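Side-chain contact in ribonuclease H (Uncultured organism, PDB 3U3G), which probably cleaves the RNA strand of RNA/DNA hybrids: residues Thr43-Asn46 and Val47-Glu51. Residues are numbered along the deposited sequence; the frame is centred on the assembly and turned at random.
Sequences TTNN and VAEYE
With OG1 of Thr43 trans to its own backbone N (chi1 -164°) and CG1 of Val47 likewise trans (chi1 167°), the hydroxyl and the methyl are swung against each other, and Thr43 OG1 lies 3.1 Å from Val47 CG1, a tight fit. The other branch of Thr43 leads towards the first turn of the helix, where CG2 lies 4.0 Å from Ala48 CB. Thr44 holds OG1 between its backbone N and carbonyl carbon, from where it accepts a weak, long bond from Val47 N (3.4 Å) while also resting against Val47 CG2. The two threonine hydroxyls thus meet Val47 on the side that faces them, Thr43 OG1 at CB and CG1 and Thr44 OG1 at CG2. Cutting Thr43 back to an alanine removes the hydroxyl at Val47 CG1 and the methyl near Ala48 CB, and would probably open a gap beside the first turn.

The helical bonds begin at once: Ala48 N donates to Thr44 O at 3.0 Å, Glu49 N to Asn45 O, and Tyr50 N to Asn46 O. The carbonyl of Asn46 also approaches the Tyr50 ring obliquely, with Asn46 O 3.5 Å from Tyr50 CD1, while the phenol OH is hydrogen-bonded to Gln84 of helix 79-85. Thr43 is held by backbone hydrogen bonding to Gly17, the first residue of strand 17-26. Thr44 is the N-cap of helix 45-60, which starts a few residues after strand 32-41 in the ribonuclease H fold.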
loop_
_atom_site.group_PDB
_atom_site.type_symbol
_atom_site.label_atom_id
_atom_site.label_comp_id
_atom_site.label_asym_id
_atom_site.label_seq_id
_atom_site.Cartn_x
_atom_site.Cartn_y
_atom_site.Cartn_z
ATOM N N THR A 43 -2.121 12.362 9.982
ATOM C CA THR A 43 -1.542 11.212 10.653
ATOM C C THR A 43 -0.019 11.238 10.577
ATOM O O THR A 43 0.574 12.214 10.120
ATOM C CB THR A 43 -2.052 9.889 10.056
ATOM O OG1 THR A 43 -1.757 8.823 10.972
ATOM C CG2 THR A 43 -1.377 9.623 8.715
ATOM N N THR A 44 0.619 10.182 11.058
ATOM C CA THR A 44 2.052 10.036 10.862
ATOM C C THR A 44 2.380 9.304 9.573
ATOM O O THR A 44 1.501 8.703 8.936
ATOM C CB THR A 44 2.701 9.286 12.020
ATOM O OG1 THR A 44 2.176 7.951 12.057
ATOM C CG2 THR A 44 2.409 9.984 13.331
ATOM N N ASN A 45 3.640 9.396 9.174
ATOM C CA ASN A 45 4.114 8.780 7.964
ATOM C C ASN A 45 3.853 7.279 7.976
ATOM O O ASN A 45 3.428 6.701 6.982
ATOM C CB ASN A 45 5.611 9.049 7.782
ATOM C CG ASN A 45 5.986 9.224 6.340
ATOM O OD1 ASN A 45 6.293 8.240 5.658
ATOM N ND2 ASN A 45 5.664 10.399 5.800
ATOM N N ASN A 46 4.273 6.620 9.050
ATOM C CA ASN A 46 4.195 5.168 9.097
ATOM C C ASN A 46 2.750 4.671 9.089
ATOM O O ASN A 46 2.448 3.657 8.469
ATOM C CB ASN A 46 4.944 4.617 10.307
ATOM C CG ASN A 46 6.438 4.530 10.079
ATOM O OD1 ASN A 46 6.909 4.492 8.938
ATOM N ND2 ASN A 46 7.189 4.416 11.168
ATOM N N VAL A 47 1.872 5.404 9.766
ATOM C CA VAL A 47 0.451 5.105 9.690
ATOM C C VAL A 47 -0.080 5.254 8.270
ATOM O O VAL A 47 -0.745 4.343 7.769
ATOM C CB VAL A 47 -0.382 5.897 10.696
ATOM C CG1 VAL A 47 -1.878 5.801 10.361
ATOM C CG2 VAL A 47 -0.117 5.376 12.108
ATOM N N ALA A 48 0.318 6.326 7.583
ATOM C CA ALA A 48 -0.039 6.484 6.176
ATOM C C ALA A 48 0.428 5.340 5.278
ATOM O O ALA A 48 -0.331 4.887 4.433
ATOM C CB ALA A 48 0.416 7.849 5.636
ATOM N N GLU A 49 1.656 4.852 5.470
ATOM C CA GLU A 49 2.120 3.701 4.702
ATOM C C GLU A 49 1.214 2.492 4.921
ATOM O O GLU A 49 0.922 1.731 3.990
ATOM C CB GLU A 49 3.557 3.325 5.077
ATOM C CG GLU A 49 4.648 4.272 4.551
ATOM C CD GLU A 49 5.339 3.771 3.275
ATOM O OE1 GLU A 49 4.743 2.981 2.503
ATOM O OE2 GLU A 49 6.477 4.215 3.012
ATOM N N TYR A 50 0.832 2.262 6.178
ATOM C CA TYR A 50 -0.032 1.124 6.492
ATOM C C TYR A 50 -1.440 1.328 5.938
ATOM O O TYR A 50 -2.024 0.398 5.381
ATOM C CB TYR A 50 -0.109 0.902 8.002
ATOM C CG TYR A 50 0.985 0.027 8.589
ATOM C CD1 TYR A 50 2.318 0.203 8.246
ATOM C CD2 TYR A 50 0.691 -0.929 9.552
ATOM C CE1 TYR A 50 3.312 -0.594 8.800
ATOM C CE2 TYR A 50 1.684 -1.664 10.158
ATOM C CZ TYR A 50 2.990 -1.517 9.759
ATOM O OH TYR A 50 3.968 -2.333 10.309
ATOM N N GLU A 51 -1.931 2.561 5.986
ATOM C CA GLU A 51 -3.242 2.852 5.409
ATOM C C GLU A 51 -3.237 2.635 3.897
ATOM O O GLU A 51 -4.251 2.250 3.323
ATOM C CB GLU A 51 -3.690 4.279 5.738
ATOM C CG GLU A 51 -4.052 4.559 7.191
ATOM C CD GLU A 51 -5.418 4.016 7.599
ATOM O OE1 GLU A 51 -5.984 3.127 6.902
ATOM O OE2 GLU A 51 -5.892 4.438 8.682
#